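Local coordinates for protein p-nitrophenyl phosphatase (Pho2) (Archaeoglobus fulgidus, PDB 3QGM) that probably hydrolyses phosphate monoesters as a metal-dependent phosphatase of the haloacid dehalogenase (HAD) superfamily, and binds a calcium ion in this structure, at residues E28-L39 / S258-L266; I214-K222 / M244-D253. All blocks are in the same frame, centred on the assembly; numbering follows the deposited sequence.

Interaction 1 of 2, residues E28-L39 / S258-L266; sequences EGVEGVKKLKEL and SLKDMVEAL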
loop_
_atom_site.group_PDB
_atom_site.type_symbol
_atom_site.label_atom_id
_atom_site.label_comp_id
_atom_site.label_asym_id
_atom_site.label_seq_id
_atom_site.Cartn_x
_atom_site.Cartn_y
_atom_site.Cartn_z
ATOM N N GLU A 28 25.104 -19.525 19.775
ATOM C CA GLU A 28 25.870 -18.482 20.466
ATOM C C GLU A 28 24.949 -17.484 21.172
ATOM O O GLU A 28 25.308 -16.909 22.212
ATOM C CB GLU A 28 26.776 -17.742 19.481
ATOM C CG GLU A 28 27.670 -18.641 18.645
ATOM C CD GLU A 28 27.164 -18.843 17.206
ATOM O OE1 GLU A 28 25.994 -19.238 17.006
ATOM O OE2 GLU A 28 27.976 -18.629 16.277
ATOM N N GLY A 29 23.759 -17.266 20.599
ATOM C CA GLY A 29 22.714 -16.465 21.257
ATOM C C GLY A 29 22.074 -17.141 22.471
ATOM O O GLY A 29 21.858 -16.512 23.524
ATOM N N VAL A 30 21.756 -18.431 22.345
ATOM C CA VAL A 30 21.254 -19.205 23.477
ATOM C C VAL A 30 22.262 -19.199 24.619
ATOM O O VAL A 30 21.911 -18.893 25.757
ATOM C CB VAL A 30 20.899 -20.687 23.061
ATOM C CG1 VAL A 30 20.801 -21.587 24.291
ATOM C CG2 VAL A 30 19.608 -20.733 22.229
ATOM N N GLU A 31 23.512 -19.544 24.313
ATOM C CA GLU A 31 24.575 -19.541 25.288
ATOM C C GLU A 31 24.623 -18.182 26.014
ATOM O O GLU A 31 24.689 -18.104 27.236
ATOM C CB GLU A 31 25.924 -19.756 24.591
ATOM C CG GLU A 31 26.329 -21.199 24.125
ATOM C CD GLU A 31 27.697 -21.188 23.347
ATOM O OE1 GLU A 31 28.760 -21.164 24.037
ATOM O OE2 GLU A 31 27.710 -21.189 22.062
ATOM N N GLY A 32 24.607 -17.103 25.244
ATOM C CA GLY A 32 24.691 -15.770 25.809
ATOM C C GLY A 32 23.579 -15.459 26.774
ATOM O O GLY A 32 23.791 -14.811 27.795
ATOM N N VAL A 33 22.371 -15.896 26.449
ATOM C CA VAL A 33 21.249 -15.671 27.358
ATOM C C VAL A 33 21.504 -16.408 28.638
ATOM O O VAL A 33 21.354 -15.868 29.731
ATOM C CB VAL A 33 19.923 -16.179 26.770
ATOM C CG1 VAL A 33 18.833 -16.259 27.903
ATOM C CG2 VAL A 33 19.474 -15.284 25.648
ATOM N N LYS A 34 21.895 -17.671 28.502
ATOM C CA LYS A 34 22.137 -18.485 29.669
ATOM C C LYS A 34 23.216 -17.882 30.553
ATOM O O LYS A 34 23.032 -17.796 31.770
ATOM C CB LYS A 34 22.479 -19.918 29.255
ATOM C CG LYS A 34 21.307 -20.663 28.598
ATOM C CD LYS A 34 21.660 -22.153 28.466
ATOM C CE LYS A 34 20.666 -22.922 27.622
ATOM N NZ LYS A 34 21.155 -24.307 27.313
ATOM N N LYS A 35 24.331 -17.435 29.966
ATOM C CA LYS A 35 25.379 -16.786 30.756
ATOM C C LYS A 35 24.891 -15.502 31.426
ATOM O O LYS A 35 25.317 -15.200 32.558
ATOM C CB LYS A 35 26.659 -16.507 29.941
ATOM C CG LYS A 35 27.548 -17.748 29.680
ATOM C CD LYS A 35 27.120 -18.571 28.445
ATOM C CE LYS A 35 28.221 -19.534 27.918
ATOM N NZ LYS A 35 27.640 -20.636 27.039
ATOM N N LEU A 36 23.999 -14.766 30.748
ATOM C CA LEU A 36 23.395 -13.553 31.328
ATOM C C LEU A 36 22.511 -13.803 32.567
ATOM O O LEU A 36 22.563 -13.023 33.509
ATOM C CB LEU A 36 22.573 -12.774 30.282
ATOM C CG LEU A 36 23.330 -11.806 29.360
ATOM C CD1 LEU A 36 22.353 -11.139 28.382
ATOM C CD2 LEU A 36 24.099 -10.757 30.158
ATOM N N LYS A 37 21.666 -14.840 32.518
ATOM C CA LYS A 37 20.804 -15.233 33.632
ATOM C C LYS A 37 21.679 -15.624 34.820
ATOM O O LYS A 37 21.446 -15.212 35.977
ATOM C CB LYS A 37 19.922 -16.428 33.239
ATOM C CG LYS A 37 18.927 -16.161 32.112
ATOM C CD LYS A 37 18.076 -17.405 31.772
ATOM C CE LYS A 37 18.873 -18.462 31.003
ATOM N NZ LYS A 37 18.128 -19.650 30.661
ATOM N N GLU A 38 22.695 -16.430 34.507
ATOM C CA GLU A 38 23.718 -16.907 35.459
ATOM C C GLU A 38 24.449 -15.766 36.167
ATOM O O GLU A 38 24.815 -15.890 37.341
ATOM C CB GLU A 38 24.764 -17.694 34.690
ATOM C CG GLU A 38 25.054 -19.077 35.193
ATOM C CD GLU A 38 26.437 -19.573 34.720
ATOM O OE1 GLU A 38 26.517 -20.684 34.122
ATOM O OE2 GLU A 38 27.449 -18.838 34.941
ATOM N N LEU A 39 24.717 -14.681 35.444
ATOM C CA LEU A 39 25.282 -13.473 36.057
ATOM C C LEU A 39 24.195 -12.644 36.741
ATOM O O LEU A 39 24.478 -11.509 37.140
ATOM C CB LEU A 39 25.961 -12.579 35.013
ATOM C CG LEU A 39 27.472 -12.613 34.775
ATOM C CD1 LEU A 39 28.099 -13.930 35.157
ATOM C CD2 LEU A 39 27.736 -12.260 33.292
ATOM N N SER A 258 28.295 -11.934 18.261
ATOM C CA SER A 258 27.106 -12.575 18.790
ATOM C C SER A 258 26.899 -12.163 20.239
ATOM O O SER A 258 27.780 -11.556 20.856
ATOM C CB SER A 258 27.277 -14.109 18.741
ATOM O OG SER A 258 28.272 -14.480 19.654
ATOM N N LEU A 259 25.736 -12.526 20.792
ATOM C CA LEU A 259 25.446 -12.199 22.189
ATOM C C LEU A 259 26.474 -12.849 23.152
ATOM O O LEU A 259 26.851 -12.265 24.189
ATOM C CB LEU A 259 24.010 -12.625 22.532
ATOM C CG LEU A 259 23.523 -12.302 23.930
ATOM C CD1 LEU A 259 23.409 -10.795 24.083
ATOM C CD2 LEU A 259 22.168 -13.009 24.106
ATOM N N LYS A 260 26.909 -14.063 22.802
ATOM C CA LYS A 260 27.950 -14.756 23.581
ATOM C C LYS A 260 29.144 -13.834 23.758
ATOM O O LYS A 260 29.603 -13.613 24.875
ATOM C CB LYS A 260 28.358 -16.072 22.899
ATOM C CG LYS A 260 29.715 -16.638 23.298
ATOM C CD LYS A 260 29.986 -17.954 22.556
ATOM C CE LYS A 260 31.447 -18.086 22.128
ATOM N NZ LYS A 260 31.874 -16.977 21.160
ATOM N N ASP A 261 29.620 -13.282 22.649
ATOM C CA ASP A 261 30.777 -12.406 22.684
ATOM C C ASP A 261 30.530 -11.133 23.507
ATOM O O ASP A 261 31.428 -10.688 24.247
ATOM C CB ASP A 261 31.225 -12.047 21.264
ATOM C CG ASP A 261 31.671 -13.266 20.445
ATOM O OD1 ASP A 261 32.173 -14.263 21.009
ATOM O OD2 ASP A 261 31.507 -13.231 19.212
HETATM N N MSE A 262 29.325 -10.572 23.410
HETATM C CA MSE A 262 28.956 -9.409 24.208
HETATM C C MSE A 262 29.129 -9.764 25.664
HETATM O O MSE A 262 29.683 -8.967 26.462
HETATM C CB MSE A 262 27.506 -9.001 24.005
HETATM C CG MSE A 262 27.097 -7.768 24.858
HETATM SE SE MSE A 262 25.207 -7.442 25.088
HETATM C CE MSE A 262 25.002 -8.540 26.687
ATOM N N VAL A 263 28.631 -10.943 26.019
ATOM C CA VAL A 263 28.667 -11.359 27.423
ATOM C C VAL A 263 30.105 -11.655 27.877
ATOM O O VAL A 263 30.452 -11.363 29.020
ATOM C CB VAL A 263 27.741 -12.571 27.735
ATOM C CG1 VAL A 263 27.888 -12.937 29.177
ATOM C CG2 VAL A 263 26.282 -12.240 27.433
ATOM N N GLU A 264 30.943 -12.211 27.006
ATOM C CA GLU A 264 32.353 -12.445 27.365
ATOM C C GLU A 264 33.076 -11.133 27.714
ATOM O O GLU A 264 34.018 -11.144 28.471
ATOM C CB GLU A 264 33.092 -13.179 26.241
ATOM C CG GLU A 264 32.633 -14.632 26.078
ATOM C CD GLU A 264 33.205 -15.340 24.844
ATOM O OE1 GLU A 264 33.841 -14.672 23.980
ATOM O OE2 GLU A 264 33.009 -16.580 24.764
ATOM N N ALA A 265 32.610 -10.010 27.168
ATOM C CA ALA A 265 33.168 -8.684 27.477
ATOM C C ALA A 265 32.711 -8.066 28.815
ATOM O O ALA A 265 33.113 -6.961 29.118
ATOM C CB ALA A 265 32.880 -7.698 26.314
ATOM N N LEU A 266 31.867 -8.736 29.602
ATOM C CA LEU A 266 31.473 -8.182 30.929
ATOM C C LEU A 266 32.376 -8.642 32.086
ATOM O O LEU A 266 33.121 -9.611 31.957
ATOM C CB LEU A 266 30.025 -8.533 31.265
ATOM C CG LEU A 266 28.914 -8.054 30.336
ATOM C CD1 LEU A 266 27.570 -8.586 30.842
ATOM C CD2 LEU A 266 28.890 -6.529 30.189
#

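Interaction 2 of 2, residues I214-K222 / M244-D253; sequences IDVDVAAGK and MIERHGLKPD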
loop_
_atom_site.group_PDB
_atom_site.type_symbol
_atom_site.label_atom_id
_atom_site.label_comp_id
_atom_site.label_asym_id
_atom_site.label_seq_id
_atom_site.Cartn_x
_atom_site.Cartn_y
_atom_site.Cartn_z
ATOM N N ILE A 214 19.942 -2.093 12.768
ATOM C CA ILE A 214 20.239 -0.711 13.162
ATOM C C ILE A 214 18.995 0.127 13.163
ATOM O O ILE A 214 18.700 0.829 14.131
ATOM C CB ILE A 214 21.213 -0.099 12.226
ATOM C CG1 ILE A 214 22.490 -0.942 12.227
ATOM C CG2 ILE A 214 21.432 1.456 12.577
ATOM C CD1 ILE A 214 23.684 -0.308 12.822
ATOM N N ASP A 215 18.227 0.028 12.092
ATOM C CA ASP A 215 16.984 0.799 11.951
ATOM C C ASP A 215 15.825 0.306 12.780
ATOM O O ASP A 215 14.798 0.939 12.810
ATOM C CB ASP A 215 16.525 0.805 10.496
ATOM C CG ASP A 215 16.182 -0.569 9.986
ATOM O OD1 ASP A 215 15.225 -0.666 9.219
ATOM O OD2 ASP A 215 16.885 -1.530 10.322
ATOM N N VAL A 216 15.964 -0.837 13.438
ATOM C CA VAL A 216 14.915 -1.295 14.320
ATOM C C VAL A 216 15.407 -1.236 15.766
ATOM O O VAL A 216 14.889 -0.487 16.607
ATOM C CB VAL A 216 14.478 -2.716 13.888
ATOM C CG1 VAL A 216 13.490 -3.320 14.865
ATOM C CG2 VAL A 216 13.880 -2.650 12.412
ATOM N N ASP A 217 16.422 -2.033 16.033
ATOM C CA ASP A 217 16.875 -2.251 17.401
ATOM C C ASP A 217 17.708 -1.083 17.924
ATOM O O ASP A 217 17.480 -0.625 19.036
ATOM C CB ASP A 217 17.662 -3.542 17.455
ATOM C CG ASP A 217 16.825 -4.700 16.969
ATOM O OD1 ASP A 217 15.849 -4.980 17.697
ATOM O OD2 ASP A 217 17.079 -5.227 15.838
ATOM N N VAL A 218 18.647 -0.611 17.121
ATOM C CA VAL A 218 19.436 0.567 17.536
ATOM C C VAL A 218 18.572 1.809 17.613
ATOM O O VAL A 218 18.691 2.565 18.579
ATOM C CB VAL A 218 20.680 0.788 16.701
ATOM C CG1 VAL A 218 21.452 1.996 17.240
ATOM C CG2 VAL A 218 21.530 -0.457 16.774
ATOM N N ALA A 219 17.643 1.986 16.672
ATOM C CA ALA A 219 16.739 3.158 16.727
ATOM C C ALA A 219 15.893 3.105 17.985
ATOM O O ALA A 219 15.619 4.137 18.628
ATOM C CB ALA A 219 15.816 3.232 15.489
ATOM N N ALA A 220 15.464 1.900 18.331
ATOM C CA ALA A 220 14.610 1.704 19.480
ATOM C C ALA A 220 15.353 2.157 20.768
ATOM O O ALA A 220 14.791 2.871 21.602
ATOM C CB ALA A 220 14.154 0.236 19.564
ATOM N N GLY A 221 16.615 1.767 20.896
ATOM C CA GLY A 221 17.435 2.132 22.035
ATOM C C GLY A 221 17.720 3.636 22.171
ATOM O O GLY A 221 17.659 4.192 23.272
ATOM N N LYS A 222 18.017 4.298 21.068
ATOM C CA LYS A 222 18.255 5.742 21.115
ATOM C C LYS A 222 17.020 6.493 21.615
ATOM O O LYS A 222 17.134 7.445 22.394
ATOM C CB LYS A 222 18.642 6.262 19.743
ATOM C CG LYS A 222 19.873 5.611 19.171
ATOM C CD LYS A 222 21.056 6.479 19.280
ATOM C CE LYS A 222 22.299 5.819 18.699
ATOM N NZ LYS A 222 23.501 6.374 19.419
HETATM N N MSE A 244 25.004 -0.308 6.474
HETATM C CA MSE A 244 23.826 -0.131 7.303
HETATM C C MSE A 244 23.913 1.135 8.170
HETATM O O MSE A 244 22.930 1.881 8.316
HETATM C CB MSE A 244 23.655 -1.361 8.185
HETATM C CG MSE A 244 23.220 -2.630 7.430
HETATM SE SE MSE A 244 21.590 -2.377 6.361
HETATM C CE MSE A 244 21.386 -4.228 5.752
ATOM N N ILE A 245 25.092 1.382 8.747
ATOM C CA ILE A 245 25.335 2.624 9.496
ATOM C C ILE A 245 25.017 3.855 8.593
ATOM O O ILE A 245 24.257 4.754 8.991
ATOM C CB ILE A 245 26.789 2.658 10.086
ATOM C CG1 ILE A 245 26.886 1.682 11.270
ATOM C CG2 ILE A 245 27.196 4.090 10.500
ATOM C CD1 ILE A 245 28.294 1.280 11.667
ATOM N N GLU A 246 25.543 3.849 7.371
ATOM C CA GLU A 246 25.323 4.969 6.422
ATOM C C GLU A 246 23.856 5.027 6.030
ATOM O O GLU A 246 23.232 6.070 6.116
ATOM C CB GLU A 246 26.175 4.831 5.144
ATOM C CG GLU A 246 27.435 5.687 5.081
ATOM C CD GLU A 246 27.158 7.193 4.849
ATOM O OE1 GLU A 246 28.075 7.998 5.132
ATOM O OE2 GLU A 246 26.040 7.574 4.401
ATOM N N ARG A 247 23.325 3.892 5.600
ATOM C CA ARG A 247 21.920 3.756 5.229
ATOM C C ARG A 247 20.966 4.365 6.285
ATOM O O ARG A 247 20.079 5.164 5.963
ATOM C CB ARG A 247 21.634 2.266 5.026
ATOM C CG ARG A 247 20.188 1.873 4.737
ATOM C CD ARG A 247 19.877 1.851 3.261
ATOM N NE ARG A 247 20.769 0.977 2.492
ATOM C CZ ARG A 247 20.706 -0.354 2.472
ATOM N NH1 ARG A 247 21.560 -1.046 1.716
ATOM N NH2 ARG A 247 19.806 -1.008 3.204
ATOM N N HIS A 248 21.158 4.000 7.550
ATOM C CA HIS A 248 20.181 4.378 8.549
ATOM C C HIS A 248 20.558 5.642 9.345
ATOM O O HIS A 248 19.707 6.212 10.038
ATOM C CB HIS A 248 19.864 3.172 9.413
ATOM C CG HIS A 248 19.420 1.975 8.616
ATOM N ND1 HIS A 248 18.259 1.967 7.862
ATOM C CD2 HIS A 248 19.986 0.753 8.449
ATOM C CE1 HIS A 248 18.125 0.788 7.278
ATOM N NE2 HIS A 248 19.157 0.030 7.618
ATOM N N GLY A 249 21.800 6.107 9.199
ATOM C CA GLY A 249 22.263 7.302 9.905
ATOM C C GLY A 249 22.267 7.159 11.421
ATOM O O GLY A 249 22.045 8.142 12.144
ATOM N N LEU A 250 22.480 5.922 11.891
ATOM C CA LEU A 250 22.618 5.582 13.306
ATOM C C LEU A 250 23.842 4.675 13.522
ATOM O O LEU A 250 24.210 3.870 12.656
ATOM C CB LEU A 250 21.381 4.833 13.792
ATOM C CG LEU A 250 20.045 5.554 13.804
ATOM C CD1 LEU A 250 19.009 4.591 14.262
ATOM C CD2 LEU A 250 20.073 6.776 14.715
ATOM N N LYS A 251 24.463 4.826 14.687
ATOM C CA LYS A 251 25.556 3.971 15.120
ATOM C C LYS A 251 25.169 3.354 16.437
ATOM O O LYS A 251 24.665 4.069 17.320
ATOM C CB LYS A 251 26.835 4.775 15.379
ATOM C CG LYS A 251 27.644 5.140 14.154
ATOM C CD LYS A 251 29.135 5.276 14.498
ATOM C CE LYS A 251 29.379 6.161 15.717
ATOM N NZ LYS A 251 30.278 5.480 16.710
ATOM N N PRO A 252 25.452 2.050 16.601
ATOM C CA PRO A 252 25.304 1.426 17.913
ATOM C C PRO A 252 26.451 1.856 18.842
ATOM O O PRO A 252 27.477 2.258 18.365
ATOM C CB PRO A 252 25.393 -0.079 17.599
ATOM C CG PRO A 252 26.322 -0.159 16.409
ATOM C CD PRO A 252 26.083 1.143 15.619
ATOM N N ASP A 253 26.244 1.800 20.150
ATOM C CA ASP A 253 27.327 2.004 21.106
ATOM C C ASP A 253 28.386 0.881 21.052
ATOM O O ASP A 253 29.575 1.143 21.261
ATOM C CB ASP A 253 26.760 2.153 22.514
ATOM C CG ASP A 253 25.846 3.353 22.636
ATOM O OD1 ASP A 253 26.239 4.445 22.183
ATOM O OD2 ASP A 253 24.727 3.223 23.136
HETATM O O HOH W 1 22.837 4.218 21.339
#

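Interaction 1 of 2, residues E28-L39 / S258-L266
Leu-259 and Lys-260, at the start of helix 259-264, sit against Gly-29 and Gly-32 of helix 28-38, and the missing side chain of Gly-32 lets the backbones come close: its CA lies 4.1 Å from CA of Lys-260. A CB at Gly-32 would run into CG of Leu-259 and N of Lys-260. The helix axes, 34° apart, approach to 7.7 Å. At this tight end N of Lys-260 makes a weak, bent hydrogen bond to O of Glu-28. Leu-259 holds CG anti to its backbone N (chi1 -177°), and its CD2 branch drops over the first helix, 3.6 Å from O of Gly-29 and 3.8 Å from CG2 of Val-33. One turn on, Val-263 divides its branches: CG2 meets CG of Leu-36 at 3.6 Å and also faces the carbonyl of Gly-32, while CG1 reaches CB of Lys-35 and CD2 of Leu-39. Leu-36 answers with CD1 toward CE of selenomethionine Met-262 and CD2 toward CD1 of Leu-266, crossing both side chains at about a right angle. At the outer margin the chains of Glu-31 and Lys-260 lie alongside, CD of Lys-260 3.7 Å from OE1 of Glu-31. Their charges pair elsewhere: Glu-31 with Lys-35, NZ of Lys-260 with Asp-261 OD1 at 2.7 Å. Leu-36 and Met-262 both rest on Tyr-11 of strand 10-14, so the pair forms a helical layer over the parallel sheet, as in the Rossmann-like core of HAD phosphatases.

Interaction 2 of 2, residues I214-K222 / M244-D253
Helix 214-224 of the HAD core, following the metal-binding Asp-212, packs here against the end of helix 241-248 and the link into strand 254-256. Ile-214 fills the angle between them: CG2 lies 3.6 Å from CB of Leu-250, and CD1 reaches CG1 of Ile-245 and CD of Pro-252. Leu-250 extends along the helix to Ala-219, its CD1 3.7 Å from the alanine CB, while CG2 of Val-218 meets CB of Pro-252. Asp-215 stacks on His-248: CB makes a CH-pi contact 3.5 Å from the ring centroid, and with chi1 at 63° CG stands between the backbone N and carbonyl carbon, which brings the carboxylate over the ring as well, the planes 12° apart; Arg-247 CG covers the opposite face. With His-248 replaced by an alanine, CB and the carboxylate of Asp-215 would probably lose the ring they stack on, leaving the carboxylate freer to turn. At the far end a water accepts from NZ of Lys-222 at 3.0 Å and donates to OD2 of Asp-253, also bound by N of Thr-228. Apolar packing thus carries the contact, while the attraction between Lys-222 and Asp-253 acts through water and is probably weaker than a direct salt bridge.

How the interactions relate
Interactions 1 and 2 do not touch: their centres are 22 Å apart and their nearest atoms about 10 Å. Along the chain, interaction 2 is nested within the loop that interaction 1 closes, and strand 254-256 follows its 244-253 segment and leads into the 258-266 segment of interaction 1. They pack on opposite faces of the same six-stranded parallel sheet, whose strands 10-14 and 207-211 carry the calcium ligands Asp-14, Asp-16 and Asp-212 at or just beyond their C-terminal ends. Interaction 2 lies nearer the metal, the side chain of Asp-215 about 9 Å from the calcium ion against about 12 Å for that of Leu-259. Neither contact supplies a metal ligand.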